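Local coordinates for type VI immunity protein Atu4351 (Agrobacterium fabrum, PDB 6ITW), which probably neutralises the cognate DNase effector of the type VI secretion system, acting as the immunity protein Tdi1 built on a GAD-like domain, at residues M24-I29 / F43-G48; A30-R35 / C60-Y65; N34-T39 / R83-G88; K66-L71 / S195-A200; L96-D101 / D129-I134. All coordinates share one frame; numbering follows the deposited sequence.

Interaction 1 (M24-I29 / F43-G48); sequences MGEADI and FIRHAG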
# COMPACT_ATOMS: atom_id res chain seq x y z
N MSE A 24 -2.10 -17.04 5.67
CA MSE A 24 -1.33 -16.38 6.72
C MSE A 24 -1.43 -17.24 7.98
O MSE A 24 -2.52 -17.43 8.52
CB MSE A 24 -1.82 -14.95 6.99
CG MSE A 24 -0.89 -14.19 7.91
SE MSE A 24 -1.35 -12.33 8.21
CE MSE A 24 -0.98 -11.67 6.48
N GLY A 25 -0.29 -17.79 8.41
CA GLY A 25 -0.28 -18.75 9.50
C GLY A 25 -0.63 -18.13 10.85
O GLY A 25 -0.57 -16.91 11.06
N GLU A 26 -1.00 -19.00 11.79
CA GLU A 26 -1.43 -18.51 13.10
C GLU A 26 -0.28 -17.86 13.86
O GLU A 26 -0.47 -16.86 14.55
CB GLU A 26 -2.06 -19.64 13.91
CG GLU A 26 -3.50 -19.88 13.52
CD GLU A 26 -4.37 -18.66 13.75
OE1 GLU A 26 -4.00 -17.79 14.57
OE2 GLU A 26 -5.44 -18.56 13.10
N ALA A 27 0.94 -18.41 13.73
CA ALA A 27 2.08 -17.76 14.37
C ALA A 27 2.23 -16.32 13.87
O ALA A 27 2.35 -15.39 14.68
CB ALA A 27 3.36 -18.56 14.10
N ASP A 28 2.17 -16.12 12.55
CA ASP A 28 2.21 -14.77 11.99
C ASP A 28 1.07 -13.90 12.52
O ASP A 28 1.29 -12.75 12.92
CB ASP A 28 2.20 -14.85 10.46
CG ASP A 28 3.57 -15.16 9.88
OD1 ASP A 28 4.55 -15.19 10.66
OD2 ASP A 28 3.68 -15.39 8.65
N ILE A 29 -0.16 -14.43 12.56
CA ILE A 29 -1.28 -13.64 13.06
C ILE A 29 -1.11 -13.35 14.55
O ILE A 29 -1.56 -12.31 15.05
CB ILE A 29 -2.62 -14.34 12.77
CG1 ILE A 29 -2.84 -14.52 11.27
CG2 ILE A 29 -3.82 -13.56 13.36
CD1 ILE A 29 -4.19 -15.16 10.94
N PHE A 43 -10.66 -11.55 9.35
CA PHE A 43 -10.89 -11.56 7.91
C PHE A 43 -9.78 -12.31 7.16
O PHE A 43 -10.05 -13.23 6.37
CB PHE A 43 -11.03 -10.11 7.41
CG PHE A 43 -11.09 -9.99 5.92
CD1 PHE A 43 -12.19 -10.46 5.21
CD2 PHE A 43 -10.04 -9.40 5.22
CE1 PHE A 43 -12.25 -10.35 3.82
CE2 PHE A 43 -10.09 -9.26 3.83
CZ PHE A 43 -11.19 -9.73 3.13
N ILE A 44 -8.51 -11.98 7.44
CA ILE A 44 -7.40 -12.65 6.77
C ILE A 44 -7.33 -14.12 7.15
O ILE A 44 -7.02 -14.99 6.31
CB ILE A 44 -6.08 -11.92 7.11
CG1 ILE A 44 -6.13 -10.51 6.55
CG2 ILE A 44 -4.90 -12.71 6.56
CD1 ILE A 44 -6.49 -10.45 5.09
N ARG A 45 -7.60 -14.44 8.42
CA ARG A 45 -7.60 -15.84 8.85
C ARG A 45 -8.56 -16.67 8.00
O ARG A 45 -8.25 -17.81 7.63
CB ARG A 45 -7.97 -15.92 10.33
CG ARG A 45 -8.12 -17.35 10.86
CD ARG A 45 -8.65 -17.38 12.32
NE ARG A 45 -7.63 -16.94 13.25
CZ ARG A 45 -7.66 -15.79 13.92
NH1 ARG A 45 -8.68 -14.96 13.79
NH2 ARG A 45 -6.66 -15.48 14.73
N HIS A 46 -9.71 -16.10 7.67
CA HIS A 46 -10.70 -16.80 6.86
C HIS A 46 -10.37 -16.74 5.37
O HIS A 46 -10.32 -17.78 4.70
CB HIS A 46 -12.07 -16.19 7.12
CG HIS A 46 -12.75 -16.77 8.32
ND1 HIS A 46 -12.74 -16.16 9.55
CD2 HIS A 46 -13.46 -17.92 8.47
CE1 HIS A 46 -13.41 -16.90 10.41
NE2 HIS A 46 -13.86 -17.97 9.78
N ALA A 47 -10.16 -15.54 4.84
CA ALA A 47 -10.05 -15.41 3.39
C ALA A 47 -8.64 -15.65 2.88
O ALA A 47 -8.47 -15.85 1.67
CB ALA A 47 -10.53 -14.02 2.94
N GLY A 48 -7.63 -15.68 3.75
CA GLY A 48 -6.27 -15.71 3.26
C GLY A 48 -5.84 -14.38 2.67
O GLY A 48 -6.46 -13.34 2.88
O HOH W 1 -4.87 -16.92 6.08

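Interaction 2 (A30-R35 / C60-Y65); sequences ARYKNR and CNPEKY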
# COMPACT_ATOMS: atom_id res chain seq x y z
N ALA A 30 -0.48 -14.27 15.29
CA ALA A 30 -0.29 -14.05 16.72
C ALA A 30 0.65 -12.88 16.95
O ALA A 30 0.41 -12.03 17.83
CB ALA A 30 0.26 -15.32 17.38
N ARG A 31 1.70 -12.79 16.13
CA ARG A 31 2.64 -11.68 16.17
C ARG A 31 1.97 -10.30 16.13
O ARG A 31 2.55 -9.33 16.61
CB ARG A 31 3.61 -11.86 15.00
CG ARG A 31 4.72 -10.86 14.89
CD ARG A 31 5.72 -11.27 13.81
NE ARG A 31 6.51 -12.44 14.18
CZ ARG A 31 6.39 -13.64 13.62
NH1 ARG A 31 5.49 -13.83 12.66
NH2 ARG A 31 7.15 -14.66 14.01
N TYR A 32 0.74 -10.17 15.61
CA TYR A 32 0.15 -8.85 15.45
C TYR A 32 -1.03 -8.59 16.39
O TYR A 32 -1.72 -7.58 16.23
CB TYR A 32 -0.23 -8.62 13.99
CG TYR A 32 1.01 -8.59 13.12
CD1 TYR A 32 1.79 -7.45 13.06
CD2 TYR A 32 1.43 -9.73 12.41
CE1 TYR A 32 2.94 -7.41 12.30
CE2 TYR A 32 2.61 -9.69 11.64
CZ TYR A 32 3.36 -8.51 11.60
OH TYR A 32 4.53 -8.40 10.86
N LYS A 33 -1.24 -9.46 17.38
CA LYS A 33 -2.26 -9.23 18.40
C LYS A 33 -2.06 -7.88 19.09
O LYS A 33 -0.96 -7.56 19.56
CB LYS A 33 -2.23 -10.35 19.44
CG LYS A 33 -3.25 -10.17 20.57
CD LYS A 33 -3.03 -11.17 21.70
CE LYS A 33 -4.17 -11.11 22.71
NZ LYS A 33 -3.69 -11.15 24.13
N ASN A 34 -3.14 -7.09 19.14
CA ASN A 34 -3.15 -5.72 19.66
C ASN A 34 -2.27 -4.76 18.86
O ASN A 34 -2.10 -3.61 19.26
CB ASN A 34 -2.73 -5.67 21.13
CG ASN A 34 -3.71 -6.37 22.03
OD1 ASN A 34 -3.33 -7.30 22.75
ND2 ASN A 34 -4.97 -5.96 21.98
N ARG A 35 -1.73 -5.20 17.73
CA ARG A 35 -1.03 -4.28 16.85
C ARG A 35 -1.77 -4.02 15.54
O ARG A 35 -1.59 -2.95 14.96
CB ARG A 35 0.39 -4.81 16.57
CG ARG A 35 1.32 -4.48 17.73
CD ARG A 35 2.42 -5.49 17.95
NE ARG A 35 3.17 -5.77 16.74
CZ ARG A 35 4.30 -6.46 16.72
NH1 ARG A 35 4.81 -6.91 17.87
NH2 ARG A 35 4.93 -6.69 15.58
N CYS A 60 -1.03 -8.81 1.35
CA CYS A 60 0.29 -9.36 1.57
C CYS A 60 0.48 -9.65 3.05
O CYS A 60 -0.17 -9.06 3.92
CB CYS A 60 1.40 -8.39 1.08
SG CYS A 60 1.51 -6.80 1.98
N ASN A 61 1.40 -10.57 3.33
CA ASN A 61 1.80 -10.86 4.69
C ASN A 61 2.71 -9.76 5.22
O ASN A 61 3.82 -9.60 4.70
CB ASN A 61 2.48 -12.23 4.75
CG ASN A 61 2.71 -12.71 6.17
OD1 ASN A 61 3.07 -11.93 7.06
ND2 ASN A 61 2.50 -14.02 6.39
N PRO A 62 2.30 -8.99 6.24
CA PRO A 62 3.16 -7.89 6.74
C PRO A 62 4.55 -8.34 7.11
O PRO A 62 5.52 -7.58 6.97
CB PRO A 62 2.42 -7.37 7.98
CG PRO A 62 1.08 -8.01 7.96
CD PRO A 62 1.14 -9.22 7.11
N GLU A 63 4.67 -9.57 7.62
CA GLU A 63 5.98 -10.09 7.99
C GLU A 63 6.90 -10.16 6.77
O GLU A 63 8.09 -9.86 6.89
CB GLU A 63 5.81 -11.46 8.65
CG GLU A 63 7.07 -11.97 9.35
CD GLU A 63 7.47 -11.12 10.57
OE1 GLU A 63 6.68 -10.25 11.02
OE2 GLU A 63 8.58 -11.34 11.08
N LYS A 64 6.37 -10.51 5.59
CA LYS A 64 7.20 -10.70 4.41
C LYS A 64 7.68 -9.38 3.80
O LYS A 64 8.71 -9.37 3.12
CB LYS A 64 6.45 -11.54 3.37
CG LYS A 64 6.33 -13.02 3.81
CD LYS A 64 5.32 -13.85 3.00
CE LYS A 64 5.75 -14.04 1.55
NZ LYS A 64 5.03 -15.19 0.90
N TYR A 65 6.97 -8.28 4.06
CA TYR A 65 7.30 -6.98 3.48
C TYR A 65 7.76 -5.94 4.50
O TYR A 65 7.82 -4.75 4.17
CB TYR A 65 6.08 -6.44 2.70
CG TYR A 65 5.78 -7.28 1.47
CD1 TYR A 65 5.07 -8.48 1.57
CD2 TYR A 65 6.24 -6.90 0.21
CE1 TYR A 65 4.79 -9.26 0.46
CE2 TYR A 65 5.97 -7.68 -0.92
CZ TYR A 65 5.25 -8.86 -0.78
OH TYR A 65 4.96 -9.63 -1.88

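Interaction 3 (N34-T39 / R83-G88); sequences NRIPET and RTHALG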
# COMPACT_ATOMS: atom_id res chain seq x y z
N ASN A 34 -3.14 -7.09 19.14
CA ASN A 34 -3.15 -5.72 19.66
C ASN A 34 -2.27 -4.76 18.86
O ASN A 34 -2.10 -3.61 19.26
CB ASN A 34 -2.73 -5.67 21.13
CG ASN A 34 -3.71 -6.37 22.03
OD1 ASN A 34 -3.33 -7.30 22.75
ND2 ASN A 34 -4.97 -5.96 21.98
N ARG A 35 -1.73 -5.20 17.73
CA ARG A 35 -1.03 -4.28 16.85
C ARG A 35 -1.77 -4.02 15.54
O ARG A 35 -1.59 -2.95 14.96
CB ARG A 35 0.39 -4.81 16.57
CG ARG A 35 1.32 -4.48 17.73
CD ARG A 35 2.42 -5.49 17.95
NE ARG A 35 3.17 -5.77 16.74
CZ ARG A 35 4.30 -6.46 16.72
NH1 ARG A 35 4.81 -6.91 17.87
NH2 ARG A 35 4.93 -6.69 15.58
N ILE A 36 -2.63 -4.94 15.11
CA ILE A 36 -3.52 -4.75 13.96
C ILE A 36 -4.91 -5.13 14.46
O ILE A 36 -5.04 -6.13 15.18
CB ILE A 36 -3.09 -5.62 12.77
CG1 ILE A 36 -1.64 -5.30 12.35
CG2 ILE A 36 -4.06 -5.46 11.61
CD1 ILE A 36 -1.11 -6.21 11.23
N PRO A 37 -5.96 -4.38 14.13
CA PRO A 37 -7.30 -4.69 14.67
C PRO A 37 -7.71 -6.14 14.39
O PRO A 37 -7.46 -6.68 13.31
CB PRO A 37 -8.23 -3.71 13.94
CG PRO A 37 -7.32 -2.54 13.56
CD PRO A 37 -5.95 -3.15 13.30
N GLU A 38 -8.36 -6.77 15.38
CA GLU A 38 -8.69 -8.19 15.27
C GLU A 38 -9.71 -8.48 14.18
O GLU A 38 -9.66 -9.56 13.58
CB GLU A 38 -9.20 -8.76 16.60
CG GLU A 38 -8.33 -9.89 17.12
CD GLU A 38 -8.36 -11.16 16.25
OE1 GLU A 38 -9.46 -11.62 15.88
OE2 GLU A 38 -7.27 -11.71 15.94
N THR A 39 -10.65 -7.56 13.93
CA THR A 39 -11.59 -7.80 12.84
C THR A 39 -10.87 -7.96 11.51
O THR A 39 -11.24 -8.80 10.69
CB THR A 39 -12.63 -6.67 12.77
OG1 THR A 39 -11.98 -5.41 12.56
CG2 THR A 39 -13.46 -6.64 14.04
N ARG A 83 6.17 0.16 14.15
CA ARG A 83 4.74 0.16 14.46
C ARG A 83 3.89 0.33 13.20
O ARG A 83 2.71 0.72 13.29
CB ARG A 83 4.44 1.25 15.49
CG ARG A 83 5.17 1.01 16.81
CD ARG A 83 5.13 2.21 17.75
NE ARG A 83 3.78 2.51 18.21
CZ ARG A 83 3.14 1.81 19.16
NH1 ARG A 83 3.74 0.76 19.71
NH2 ARG A 83 1.91 2.15 19.54
N THR A 84 4.45 0.05 12.03
CA THR A 84 3.74 0.24 10.77
C THR A 84 3.83 -1.05 9.97
O THR A 84 4.92 -1.60 9.77
CB THR A 84 4.32 1.40 9.97
OG1 THR A 84 4.46 2.55 10.82
CG2 THR A 84 3.40 1.74 8.78
N HIS A 85 2.68 -1.53 9.52
CA HIS A 85 2.57 -2.89 9.01
C HIS A 85 1.93 -2.87 7.63
O HIS A 85 0.82 -2.37 7.48
CB HIS A 85 1.78 -3.76 9.98
CG HIS A 85 2.22 -3.58 11.40
ND1 HIS A 85 3.46 -4.01 11.84
CD2 HIS A 85 1.64 -2.95 12.45
CE1 HIS A 85 3.60 -3.68 13.12
NE2 HIS A 85 2.51 -3.04 13.50
N ALA A 86 2.63 -3.44 6.65
CA ALA A 86 2.15 -3.48 5.27
C ALA A 86 1.07 -4.56 5.14
O ALA A 86 1.34 -5.74 5.40
CB ALA A 86 3.31 -3.75 4.31
N LEU A 87 -0.13 -4.17 4.71
CA LEU A 87 -1.25 -5.10 4.61
C LEU A 87 -1.56 -5.53 3.18
O LEU A 87 -2.10 -6.63 2.99
CB LEU A 87 -2.51 -4.50 5.23
CG LEU A 87 -2.34 -3.94 6.65
CD1 LEU A 87 -3.65 -3.34 7.13
CD2 LEU A 87 -1.84 -5.02 7.61
N GLY A 88 -1.26 -4.69 2.19
CA GLY A 88 -1.53 -5.00 0.80
C GLY A 88 -1.03 -3.87 -0.07
O GLY A 88 -0.57 -2.84 0.43

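Interaction 4 (K66-L71 / S195-A200); sequences KSIVAL and SAMTIA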
# COMPACT_ATOMS: atom_id res chain seq x y z
N LYS A 66 8.14 -6.35 5.72
CA LYS A 66 8.49 -5.37 6.76
C LYS A 66 9.79 -4.63 6.42
O LYS A 66 9.96 -3.46 6.82
CB LYS A 66 8.61 -6.04 8.13
CG LYS A 66 9.71 -7.10 8.20
CD LYS A 66 9.50 -8.10 9.34
CE LYS A 66 9.94 -7.56 10.69
NZ LYS A 66 10.38 -8.68 11.58
N SER A 67 10.71 -5.26 5.69
CA SER A 67 11.90 -4.54 5.26
C SER A 67 11.55 -3.35 4.37
O SER A 67 12.27 -2.34 4.40
CB SER A 67 12.86 -5.48 4.53
OG SER A 67 12.23 -6.07 3.40
N ILE A 68 10.48 -3.44 3.58
CA ILE A 68 10.11 -2.30 2.75
C ILE A 68 9.66 -1.15 3.63
O ILE A 68 10.06 0.00 3.42
CB ILE A 68 9.03 -2.69 1.72
CG1 ILE A 68 9.51 -3.87 0.87
CG2 ILE A 68 8.65 -1.49 0.86
CD1 ILE A 68 10.92 -3.73 0.34
N VAL A 69 8.82 -1.44 4.63
CA VAL A 69 8.44 -0.42 5.60
C VAL A 69 9.67 0.14 6.30
O VAL A 69 9.79 1.36 6.50
CB VAL A 69 7.45 -0.99 6.63
CG1 VAL A 69 7.00 0.12 7.57
CG2 VAL A 69 6.27 -1.67 5.93
N ALA A 70 10.60 -0.74 6.70
CA ALA A 70 11.80 -0.29 7.39
C ALA A 70 12.59 0.67 6.53
O ALA A 70 13.03 1.72 7.01
CB ALA A 70 12.67 -1.48 7.79
N LEU A 71 12.76 0.35 5.24
CA LEU A 71 13.53 1.20 4.35
C LEU A 71 12.80 2.51 4.06
O LEU A 71 13.42 3.58 4.06
CB LEU A 71 13.85 0.46 3.04
CG LEU A 71 14.76 -0.76 3.22
CD1 LEU A 71 14.67 -1.66 2.02
CD2 LEU A 71 16.23 -0.38 3.47
N SER A 195 11.47 -7.46 -4.39
CA SER A 195 12.73 -7.01 -4.98
C SER A 195 12.63 -5.58 -5.48
O SER A 195 13.47 -4.74 -5.16
CB SER A 195 13.13 -7.92 -6.15
OG SER A 195 13.46 -9.20 -5.68
N ALA A 196 11.63 -5.31 -6.34
CA ALA A 196 11.45 -3.98 -6.90
C ALA A 196 11.26 -2.94 -5.80
O ALA A 196 11.88 -1.87 -5.83
CB ALA A 196 10.26 -3.98 -7.87
N MSE A 197 10.43 -3.25 -4.80
CA MSE A 197 10.19 -2.31 -3.71
C MSE A 197 11.45 -2.11 -2.89
O MSE A 197 11.68 -1.03 -2.35
CB MSE A 197 9.06 -2.78 -2.79
CG MSE A 197 7.68 -2.86 -3.46
SE MSE A 197 6.49 -3.76 -2.21
CE MSE A 197 4.79 -3.27 -3.08
N THR A 198 12.27 -3.16 -2.78
CA THR A 198 13.53 -3.01 -2.06
C THR A 198 14.44 -1.99 -2.75
O THR A 198 15.11 -1.20 -2.08
CB THR A 198 14.22 -4.36 -1.92
OG1 THR A 198 13.39 -5.24 -1.14
CG2 THR A 198 15.57 -4.22 -1.22
N ILE A 199 14.43 -1.96 -4.08
CA ILE A 199 15.24 -0.99 -4.80
C ILE A 199 14.64 0.40 -4.66
O ILE A 199 15.33 1.37 -4.29
CB ILE A 199 15.37 -1.38 -6.28
CG1 ILE A 199 16.21 -2.66 -6.41
CG2 ILE A 199 15.93 -0.21 -7.11
CD1 ILE A 199 16.12 -3.28 -7.78
N ALA A 200 13.35 0.52 -4.96
CA ALA A 200 12.69 1.82 -4.96
C ALA A 200 12.77 2.49 -3.60
O ALA A 200 13.03 3.69 -3.51
CB ALA A 200 11.24 1.63 -5.40
O HOH W 2 14.19 -6.16 1.28

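Interaction 5 (L96-D101 / D129-I134); sequences LAWNED and DINLGI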
# COMPACT_ATOMS: atom_id res chain seq x y z
N LEU A 96 -0.98 -0.25 1.20
CA LEU A 96 -1.89 0.02 2.30
C LEU A 96 -1.28 -0.55 3.58
O LEU A 96 -1.06 -1.77 3.67
CB LEU A 96 -3.27 -0.59 2.05
CG LEU A 96 -4.26 -0.55 3.22
CD1 LEU A 96 -4.39 0.87 3.76
CD2 LEU A 96 -5.64 -1.05 2.79
N ALA A 97 -0.99 0.32 4.54
CA ALA A 97 -0.31 -0.07 5.77
C ALA A 97 -1.12 0.37 6.98
O ALA A 97 -1.91 1.32 6.92
CB ALA A 97 1.10 0.53 5.86
N TRP A 98 -0.92 -0.31 8.09
CA TRP A 98 -1.57 0.06 9.33
C TRP A 98 -0.52 0.57 10.31
O TRP A 98 0.41 -0.16 10.67
CB TRP A 98 -2.33 -1.11 9.94
CG TRP A 98 -2.97 -0.76 11.23
CD1 TRP A 98 -2.50 -1.05 12.49
CD2 TRP A 98 -4.19 -0.03 11.41
NE1 TRP A 98 -3.37 -0.56 13.43
CE2 TRP A 98 -4.41 0.07 12.80
CE3 TRP A 98 -5.12 0.53 10.53
CZ2 TRP A 98 -5.53 0.72 13.34
CZ3 TRP A 98 -6.23 1.18 11.06
CH2 TRP A 98 -6.43 1.27 12.45
N ASN A 99 -0.66 1.83 10.72
CA ASN A 99 0.20 2.40 11.75
C ASN A 99 -0.52 2.30 13.09
O ASN A 99 -1.68 2.74 13.20
CB ASN A 99 0.56 3.86 11.44
CG ASN A 99 1.37 4.50 12.56
OD1 ASN A 99 0.80 5.04 13.51
ND2 ASN A 99 2.69 4.41 12.46
N GLU A 100 0.17 1.75 14.09
CA GLU A 100 -0.47 1.48 15.38
C GLU A 100 -0.91 2.76 16.09
O GLU A 100 -1.85 2.71 16.90
CB GLU A 100 0.46 0.69 16.29
CG GLU A 100 0.67 -0.73 15.87
CD GLU A 100 1.76 -1.38 16.68
OE1 GLU A 100 1.78 -1.19 17.92
OE2 GLU A 100 2.62 -2.08 16.09
N ASP A 101 -0.27 3.89 15.81
CA ASP A 101 -0.60 5.15 16.47
C ASP A 101 -1.54 6.02 15.66
O ASP A 101 -2.38 6.72 16.24
CB ASP A 101 0.68 5.94 16.79
CG ASP A 101 1.68 5.12 17.59
OD1 ASP A 101 1.33 4.66 18.71
OD2 ASP A 101 2.82 4.91 17.10
N ASP A 129 -11.00 -0.40 14.12
CA ASP A 129 -11.62 -1.44 13.29
C ASP A 129 -12.36 -0.85 12.10
O ASP A 129 -12.20 -1.30 10.96
CB ASP A 129 -12.57 -2.28 14.14
CG ASP A 129 -11.84 -3.15 15.12
OD1 ASP A 129 -11.52 -2.66 16.22
OD2 ASP A 129 -11.54 -4.31 14.78
N ILE A 130 -13.17 0.18 12.35
CA ILE A 130 -13.92 0.85 11.29
C ILE A 130 -12.98 1.54 10.30
O ILE A 130 -13.21 1.52 9.09
CB ILE A 130 -14.91 1.84 11.93
CG1 ILE A 130 -16.00 1.07 12.69
CG2 ILE A 130 -15.50 2.79 10.90
CD1 ILE A 130 -16.76 1.94 13.69
N ASN A 131 -11.92 2.17 10.82
CA ASN A 131 -10.96 2.89 9.98
C ASN A 131 -10.29 1.95 8.98
O ASN A 131 -10.22 2.24 7.78
CB ASN A 131 -9.90 3.56 10.86
CG ASN A 131 -8.88 4.39 10.05
OD1 ASN A 131 -7.81 3.90 9.68
ND2 ASN A 131 -9.22 5.64 9.79
N LEU A 132 -9.78 0.81 9.46
CA LEU A 132 -9.20 -0.16 8.55
C LEU A 132 -10.26 -0.72 7.61
O LEU A 132 -9.98 -0.98 6.44
CB LEU A 132 -8.52 -1.28 9.33
CG LEU A 132 -7.68 -2.25 8.50
CD1 LEU A 132 -6.93 -1.55 7.34
CD2 LEU A 132 -6.70 -2.96 9.42
N GLY A 133 -11.49 -0.91 8.12
CA GLY A 133 -12.55 -1.41 7.27
C GLY A 133 -12.90 -0.46 6.15
O GLY A 133 -13.18 -0.87 5.02
N ILE A 134 -12.88 0.84 6.43
CA ILE A 134 -13.12 1.81 5.38
C ILE A 134 -12.01 1.75 4.34
O ILE A 134 -12.27 1.75 3.13
CB ILE A 134 -13.29 3.22 5.98
CG1 ILE A 134 -14.64 3.29 6.72
CG2 ILE A 134 -13.19 4.29 4.88
CD1 ILE A 134 -14.79 4.50 7.60

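Interaction 1 (M24-I29 / F43-G48)
Arg45 leaves its helix with CG trans to the backbone N (chi1 175°) and then bends at chi3, while Glu26 folds over at chi2; the two turns bring a guanidinium and a carboxylate together between the helices. Their planes differ by only 2°, so the groups lie nearly coplanar although the two side chains cross at about a right angle. Arg45 NE gives its hydrogen to Glu26 OE2 at 2.7 Å, an almost straight bond (162° at the hydrogen) that lies close to the guanidinium plane and uses the syn lone pair of the carboxylate. It is a salt bridge carried by one N-H. Asp42 takes Arg45 NH1 in a second salt bridge, so the guanidinium has two acidic partners.

Beneath this pair near the surface the contact turns apolar. Ile29 crosses the arginine stem at a slant, its CD1 3.9 Å from Arg45 CB and its CG2 3.7 Å from Arg45 NH2. Deeper still, Ile44 CG2 rests 3.8 Å from Met24 CB and 3.9 Å from the selenium of this selenomethionine. One water links the two backbones: it accepts from Met24 N at 2.8 Å and donates to Ile44 O at 2.9 Å.

The contact thus joins the start of helix 26-31, with Gly25 at the N-cap position, to the last turns of helix 38-47, followed by Gly48, which leaves helical geometry with positive phi. Leu49 of the outermost strand 49-52 touches both Met24 and Ile44, and Leu41 of helix 38-47 packs against Ile29.

Interaction 2 (A30-R35 / C60-Y65)
A small polar cluster at the end of helix 26-31, where the chain meets the loop between strand 57-59 and helix 66-73, contains this contact, and Glu63 is its hub. Glu63 OE1 lies 2.8 Å from Tyr32 OH in a weak hydrogen bond, not settled because the hydroxyl proton has another acceptor within reach; the ring and carboxylate planes stand 62° apart. The Arg31 guanidinium is stacked on the same acid, the planes 30° apart, and the ion pair between Arg31 NE and Glu63 OE1 is long at 3.8 Å. That oxygen lies well outside the guanidinium plane, so the attraction is one of charge without a directed N-H. The stronger partner of Arg31 is Asp28, which holds NH1 in a salt bridge, while Glu63 OE2 also pairs with Lys66.

The loop that presents Glu63 is shaped by an Asx turn: Asn61 OD1 accepts from Glu63 N at 2.9 Å, and Asn61 ND2 reaches back to Asp28 on helix 26-31. With CG trans to the backbone N (chi1 -167°) and a bend at chi2, the carboxylate of Glu63 is carried across to the arginine stem, where OE1 comes within 3.1 Å of Arg31 CD.

Below the acid the contact is apolar. Pro62 CB sits 3.9 Å from Tyr32 CZ, and the pyrrolidine CG lies over one face of the phenol, offset toward its rim. The opposite face carries Arg31 CG, 4.0 Å above the ring plane.

Interaction 3 (N34-T39 / R83-G88)
Ile36 meets His85 and Leu87 where the linker ahead of helix 38-47 crosses strand 84-90 of the large mixed sheet, within the GAD-like domain. The alternation of a strand sets the pattern: His85 and Leu87 turn their side chains toward the linker, whereas Thr84 and Ala86 turn theirs away, to the side covered by helix 66-73.

The apolar contacts are made by the end of Ile36. Its CG1 is trans to the carbonyl carbon and the chain runs on extended (chi2 176°), which carries CD1 between the two strand residues. That methyl lies 3.9 Å from Leu87 CD2, the two side chains passing in opposing senses, and 4.0 Å from His85 CB. Leu87 and Gly88 form a classic beta bulge opposite Leu96 of the neighbouring strand 94-99, and Leu87 also packs on Tyr40 and Leu132.

No hydrogen bond joins the two segments. His85 NE2 is instead hydrogen-bonded to Glu100 OE2, which should restrain the ring's rotation, and Tyr32 meets the imidazole edge-to-face. Arg35 NE makes a long, weak ion pair with that same oxygen of Glu100.

Between Arg35 and His85 the contact is by close approach of the two flat groups. The side chains cross at about a right angle, yet the guanidinium and ring planes are tilted by just 23°, and Arg35 NH2 comes 4.1 Å from His85 CE1.

Interaction 4 (K66-L71 / S195-A200)
Ile68 and Thr198 meet across a pair of nearly parallel helices, 66-73 and 193-200, whose short segments run 9.3 Å apart with only 11° between their directions. The first belongs to the GAD-like domain and the second to the Tdi1 C-terminal region, so the contact joins the two parts of the immunity protein.

In the first shell, Ile68 does most of the touching. Its CD1 bends toward the other helix (chi2 -47°) and presses against the backbone and side chain there, 3.3 Å from Thr198 OG1 and 3.4 Å from Thr198 N. Ile68 CG1 and CD1 each lie 3.8 Å from Met197 CB, the two side chains crossing at about a right angle. Beyond CG the selenomethionine runs extended and leads away from helix 66-73, toward Phe89 and Ile95 of the sheet. One turn further along, Leu71 CD1 makes a looser approach, 4.1 Å from Thr198 O.

The next shell shows what positions these groups. Thr198 OG1 is hydrogen-bonded to Leu194 O one turn back on its own helix, and Thr198 O receives Gln202 NE2. Ile68 also packs on Ile95 and Ile109, and Val69 rests on Thr84 and Ala86, so helix 66-73 lies on the sheet.

The polar border of the contact is bridged by a single water, which donates to Thr198 OG1 at 2.7 Å and lies 2.9 Å from Ser67 OG.

Interaction 5 (L96-D101 / D129-I134)
Trp98 reaches from strand 94-99 to helix 128-137, meeting Leu132 and Asn131 with the six-membered part of its indole. From CB the side chain sets out toward the helix with CG trans to the backbone N (chi1 178°), and the ring turns at chi2 (-100°) so that the six-membered ring leads, its partners approaching obliquely. The first atom to arrive is CE3, which lies 4.0 Å from both Leu132 CB and Leu132 CD2. One bond further, CZ3 makes the closest approaches of the contact: 3.8 Å to Leu132 CB and 3.4 Å to Asn131 OD1. At the far end, CH2 is still within 4.1 Å of that same Asn131 oxygen.

The indole and the Asn131 amide stand 61° apart, and no hydrogen bond joins them. The amide oxygen has its polar partner in Thr104, whose hydroxyl is hydrogen-bonded to it from strand 103-108, so the aromatic carbons meet an oxygen already engaged. Pro37 and Leu87 also touch the indole, and Leu132 packs on Leu87 as well, which gathers these side chains into one apolar cluster.

Just past the tryptophan the strand ends in an Asx turn, Asn99 OD1 accepting from Asp101 N at 2.8 Å. The arrangement is that of a helix laid on one face of a largely antiparallel sheet, an alpha+beta arrangement: helix 128-137 covers strand 94-99 on the face from which Trp98 projects, while Ala97 points away.

Interactions 1, 2, 3 and 5 form a continuous chain of contacts. Interactions 2 and 3 are closest, their centres about 6 Å apart; they share Asn34 and Arg35, and Cys60 N probably hydrogen-bonds to Leu87 O at 2.9 Å. Interactions 3 and 5, centres about 7 Å apart, rest on neighbouring strands and are tied by the salt bridge from Arg83 NH2 to Asp101 OD1. The centres of interactions 1 and 2 are about 9 Å apart, linked through Asp28 OD2 and Asn61 ND2. Interaction 4 is more remote, its centre about 23 Å from that of interaction 1; it touches interaction 3 through Val69 on Thr84 and Ala86, and interaction 2 through Met197 SE on Tyr65.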